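Local coordinates for Lmaj004144AAA protein (Leishmania major, PDB 1Y63) that probably catalyses phosphate transfer between ATP and AMP as an AK6-type adenylate kinase, hydrolyses ATP, and takes part in maturation of small-subunit ribosomal RNA, at residues 72-81 with 94-102. Residues are numbered along the deposited sequence; the frame is centred on the assembly and turned at random.
Sequences LLDFMEPIMV and ELFPERWFH. With NA (sodium ion), chain O; MN (manganese (II) ion), chain F.
Glu77 leaves its helix with CG opposite the backbone N (chi1 174°) and then bends at chi2, while Trp100 sets CG beside its own backbone N (chi1 -74°); this brings OE1 of Glu77 to the NE1 edge of the indole, the carboxylate and ring planes 44° apart. Trp100 NE1 donates to Glu77 OE1 at 2.8 Å, with the oxygen in the indole plane but the N-H arriving from above the carboxylate plane. Arg99 takes the same carboxylate end-on: NH2 reaches OE1 of Glu77 at 2.9 Å on its syn side and from the face opposite the indole, and NH1 of Arg99 reaches the syn lone pair of Glu77 OE2, also at 2.9 Å.

The indole itself is clamped. Met80 CG sits 3.7 Å from the centroid of the Trp100 six-membered ring, almost on the normal, as a CH-pi contact, and Pro97 CG packs on the opposite face. Met76 CB comes within 3.6 Å of Trp100 CH2, and Leu73 CD2 lies between CH2 and the edge of the Phe96 ring, 3.7 Å from Phe96 CD1. Met76 SD makes an oblique Met-aromatic contact with Phe96, and Met80 CE meets Phe101 CE1.

In this P-loop kinase fold the contact fastens helix 66-80 to the loop joining strands 85-89 and 103-108; Met76 and Met80 also touch Val88 of strand 85-89 and Leu40 of strand 37-41. Arg99 NH1 also bonds to Glu6 O. Three N-H groups, two of them from a guanidinium, converge on one carboxylate, which probably keeps Glu77 ionised and fixes the rotation of the sandwiched indole.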
loop_
_atom_site.group_PDB
_atom_site.type_symbol
_atom_site.label_atom_id
_atom_site.label_comp_id
_atom_site.label_asym_id
_atom_site.label_seq_id
_atom_site.Cartn_x
_atom_site.Cartn_y
_atom_site.Cartn_z
ATOM N N LEU A 72 14.043 7.228 -3.199
ATOM C CA LEU A 72 13.252 6.150 -2.594
ATOM C C LEU A 72 13.317 4.893 -3.462
ATOM O O LEU A 72 13.517 3.793 -2.973
ATOM C CB LEU A 72 11.796 6.578 -2.372
ATOM C CG LEU A 72 10.840 5.467 -1.930
ATOM C CD1 LEU A 72 11.203 4.901 -0.580
ATOM C CD2 LEU A 72 9.414 5.979 -1.931
ATOM N N LEU A 73 13.093 5.053 -4.761
ATOM C CA LEU A 73 13.117 3.901 -5.663
ATOM C C LEU A 73 14.467 3.223 -5.708
ATOM O O LEU A 73 14.547 1.990 -5.712
ATOM C CB LEU A 73 12.671 4.307 -7.067
ATOM C CG LEU A 73 11.255 4.894 -7.215
ATOM C CD1 LEU A 73 10.997 5.173 -8.684
ATOM C CD2 LEU A 73 10.145 4.056 -6.676
ATOM N N ASP A 74 15.553 3.995 -5.702
ATOM C CA ASP A 74 16.875 3.402 -5.707
ATOM C C ASP A 74 17.113 2.595 -4.428
ATOM O O ASP A 74 17.774 1.551 -4.464
ATOM C CB ASP A 74 17.965 4.484 -5.852
ATOM C CG ASP A 74 18.030 5.106 -7.235
ATOM O OD1 ASP A 74 17.456 4.566 -8.194
ATOM O OD2 ASP A 74 18.701 6.158 -7.354
ATOM N N PHE A 75 16.596 3.098 -3.298
ATOM C CA PHE A 75 16.690 2.418 -2.012
ATOM C C PHE A 75 15.916 1.107 -2.027
ATOM O O PHE A 75 16.399 0.067 -1.532
ATOM C CB PHE A 75 16.179 3.346 -0.901
ATOM C CG PHE A 75 16.395 2.813 0.481
ATOM C CD1 PHE A 75 15.465 1.938 1.047
ATOM C CD2 PHE A 75 17.501 3.207 1.222
ATOM C CE1 PHE A 75 15.674 1.430 2.339
ATOM C CE2 PHE A 75 17.706 2.708 2.535
ATOM C CZ PHE A 75 16.790 1.832 3.071
ATOM N N MET A 76 14.706 1.148 -2.589
ATOM C CA MET A 76 13.834 -0.030 -2.611
ATOM C C MET A 76 14.234 -1.093 -3.639
ATOM O O MET A 76 14.029 -2.282 -3.415
ATOM C CB MET A 76 12.383 0.395 -2.847
ATOM C CG MET A 76 11.753 1.161 -1.729
ATOM S SD MET A 76 10.085 1.672 -2.132
ATOM C CE MET A 76 9.235 0.071 -2.177
ATOM N N GLU A 77 14.820 -0.665 -4.758
ATOM C CA GLU A 77 15.111 -1.572 -5.852
ATOM C C GLU A 77 15.772 -2.888 -5.434
ATOM O O GLU A 77 15.269 -3.945 -5.780
ATOM C CB GLU A 77 15.917 -0.862 -6.944
ATOM C CG GLU A 77 16.385 -1.779 -8.079
ATOM C CD GLU A 77 15.286 -2.176 -9.051
ATOM O OE1 GLU A 77 14.260 -1.462 -9.163
ATOM O OE2 GLU A 77 15.494 -3.190 -9.761
ATOM N N PRO A 78 16.917 -2.838 -4.723
ATOM C CA PRO A 78 17.538 -4.121 -4.356
ATOM C C PRO A 78 16.658 -5.027 -3.502
ATOM O O PRO A 78 16.706 -6.254 -3.682
ATOM C CB PRO A 78 18.804 -3.696 -3.607
ATOM C CG PRO A 78 18.527 -2.318 -3.144
ATOM C CD PRO A 78 17.733 -1.703 -4.245
ATOM N N ILE A 79 15.836 -4.439 -2.626
ATOM C CA ILE A 79 14.915 -5.240 -1.820
ATOM C C ILE A 79 13.891 -5.905 -2.744
ATOM O O ILE A 79 13.600 -7.094 -2.648
ATOM C CB ILE A 79 14.207 -4.403 -0.775
ATOM C CG1 ILE A 79 15.229 -3.673 0.113
ATOM C CG2 ILE A 79 13.335 -5.278 0.089
ATOM C CD1 ILE A 79 14.648 -2.461 0.843
ATOM N N MET A 80 13.355 -5.127 -3.670
ATOM C CA MET A 80 12.232 -5.600 -4.466
ATOM C C MET A 80 12.589 -6.728 -5.411
ATOM O O MET A 80 11.735 -7.525 -5.758
ATOM C CB MET A 80 11.597 -4.436 -5.226
ATOM C CG MET A 80 11.014 -3.394 -4.286
ATOM S SD MET A 80 9.766 -4.051 -3.121
ATOM C CE MET A 80 8.531 -4.661 -4.260
ATOM N N VAL A 81 13.859 -6.810 -5.813
ATOM C CA VAL A 81 14.307 -7.861 -6.734
ATOM C C VAL A 81 14.994 -9.014 -6.004
ATOM O O VAL A 81 15.438 -9.980 -6.643
ATOM C CB VAL A 81 15.243 -7.311 -7.842
ATOM C CG1 VAL A 81 14.507 -6.267 -8.645
ATOM C CG2 VAL A 81 16.527 -6.752 -7.248
ATOM N N GLU A 94 1.673 5.335 -8.055
ATOM C CA GLU A 94 2.082 5.667 -9.414
ATOM C C GLU A 94 3.597 5.690 -9.557
ATOM O O GLU A 94 4.139 5.367 -10.618
ATOM C CB GLU A 94 1.481 7.014 -9.827
ATOM C CG GLU A 94 2.105 7.667 -11.041
ATOM C CD GLU A 94 1.384 8.927 -11.418
ATOM O OE1 GLU A 94 1.288 9.853 -10.583
ATOM O OE2 GLU A 94 0.908 8.984 -12.569
ATOM N N LEU A 95 4.278 6.049 -8.477
ATOM C CA LEU A 95 5.720 6.198 -8.519
ATOM C C LEU A 95 6.490 4.917 -8.758
ATOM O O LEU A 95 7.600 4.965 -9.280
ATOM C CB LEU A 95 6.218 6.866 -7.262
ATOM C CG LEU A 95 6.265 6.052 -5.966
ATOM C CD1 LEU A 95 7.110 6.765 -4.934
ATOM C CD2 LEU A 95 4.898 5.810 -5.414
ATOM N N PHE A 96 5.921 3.778 -8.407
ATOM C CA PHE A 96 6.681 2.532 -8.477
ATOM C C PHE A 96 6.603 1.930 -9.877
ATOM O O PHE A 96 5.575 2.058 -10.561
ATOM C CB PHE A 96 6.131 1.492 -7.512
ATOM C CG PHE A 96 6.027 1.940 -6.069
ATOM C CD1 PHE A 96 7.121 2.429 -5.385
ATOM C CD2 PHE A 96 4.826 1.842 -5.387
ATOM C CE1 PHE A 96 7.024 2.804 -4.057
ATOM C CE2 PHE A 96 4.730 2.237 -4.054
ATOM C CZ PHE A 96 5.842 2.696 -3.398
ATOM N N PRO A 97 7.674 1.238 -10.294
ATOM C CA PRO A 97 7.659 0.559 -11.583
ATOM C C PRO A 97 6.743 -0.650 -11.560
ATOM O O PRO A 97 6.763 -1.437 -10.620
ATOM C CB PRO A 97 9.106 0.142 -11.791
ATOM C CG PRO A 97 9.710 0.125 -10.510
ATOM C CD PRO A 97 8.959 1.065 -9.607
ATOM N N GLU A 98 5.978 -0.830 -12.632
ATOM C CA GLU A 98 5.134 -1.992 -12.795
ATOM C C GLU A 98 5.923 -3.288 -12.747
ATOM O O GLU A 98 5.395 -4.302 -12.330
ATOM C CB GLU A 98 4.330 -1.909 -14.087
ATOM C CG GLU A 98 3.261 -0.877 -14.106
ATOM C CD GLU A 98 2.450 -0.947 -15.392
ATOM O OE1 GLU A 98 1.810 -1.991 -15.622
ATOM O OE2 GLU A 98 2.483 0.031 -16.178
ATOM N N ARG A 99 7.192 -3.252 -13.133
ATOM C CA ARG A 99 8.073 -4.401 -13.061
ATOM C C ARG A 99 8.080 -5.088 -11.683
ATOM O O ARG A 99 8.269 -6.320 -11.594
ATOM C CB ARG A 99 9.497 -3.930 -13.412
ATOM C CG ARG A 99 10.590 -4.961 -13.252
ATOM C CD ARG A 99 11.874 -4.500 -13.873
ATOM N NE ARG A 99 12.273 -3.192 -13.382
ATOM C CZ ARG A 99 12.954 -2.980 -12.261
ATOM N NH1 ARG A 99 13.343 -3.999 -11.498
ATOM N NH2 ARG A 99 13.228 -1.746 -11.883
ATOM N N TRP A 100 7.940 -4.297 -10.626
ATOM C CA TRP A 100 8.081 -4.827 -9.256
ATOM C C TRP A 100 6.924 -5.689 -8.820
ATOM O O TRP A 100 7.128 -6.631 -8.057
ATOM C CB TRP A 100 8.199 -3.695 -8.260
ATOM C CG TRP A 100 9.509 -2.961 -8.228
ATOM C CD1 TRP A 100 10.645 -3.238 -8.921
ATOM C CD2 TRP A 100 9.793 -1.816 -7.429
ATOM N NE1 TRP A 100 11.629 -2.338 -8.595
ATOM C CE2 TRP A 100 11.131 -1.458 -7.673
ATOM C CE3 TRP A 100 9.047 -1.076 -6.498
ATOM C CZ2 TRP A 100 11.727 -0.382 -7.050
ATOM C CZ3 TRP A 100 9.648 -0.017 -5.873
ATOM C CH2 TRP A 100 10.953 0.330 -6.152
ATOM N N PHE A 101 5.702 -5.381 -9.270
ATOM C CA PHE A 101 4.504 -5.901 -8.598
ATOM C C PHE A 101 3.699 -6.922 -9.385
ATOM O O PHE A 101 3.452 -6.756 -10.592
ATOM C CB PHE A 101 3.588 -4.752 -8.138
ATOM C CG PHE A 101 4.195 -3.930 -7.029
ATOM C CD1 PHE A 101 4.451 -4.520 -5.803
ATOM C CD2 PHE A 101 4.557 -2.623 -7.217
ATOM C CE1 PHE A 101 5.023 -3.829 -4.790
ATOM C CE2 PHE A 101 5.141 -1.905 -6.184
ATOM C CZ PHE A 101 5.346 -2.508 -4.963
ATOM N N HIS A 102 3.268 -7.962 -8.670
ATOM C CA HIS A 102 2.404 -8.998 -9.236
ATOM C C HIS A 102 0.954 -8.859 -8.854
ATOM O O HIS A 102 0.122 -9.526 -9.440
ATOM C CB HIS A 102 2.917 -10.367 -8.836
ATOM C CG HIS A 102 4.359 -10.529 -9.124
ATOM N ND1 HIS A 102 5.330 -10.372 -8.161
ATOM C CD2 HIS A 102 5.009 -10.707 -10.298
ATOM C CE1 HIS A 102 6.519 -10.510 -8.722
ATOM N NE2 HIS A 102 6.352 -10.705 -10.021
HETATM NA NA NA O . -1.142 9.887 -13.456
HETATM MN MN MN F . 1.943 2.249 -15.862
HETATM O O HOH W 1 2.969 2.576 -15.163
HETATM O O HOH W 2 -2.326 9.010 -12.130
HETATM O O HOH W 3 -3.831 9.395 -13.962
#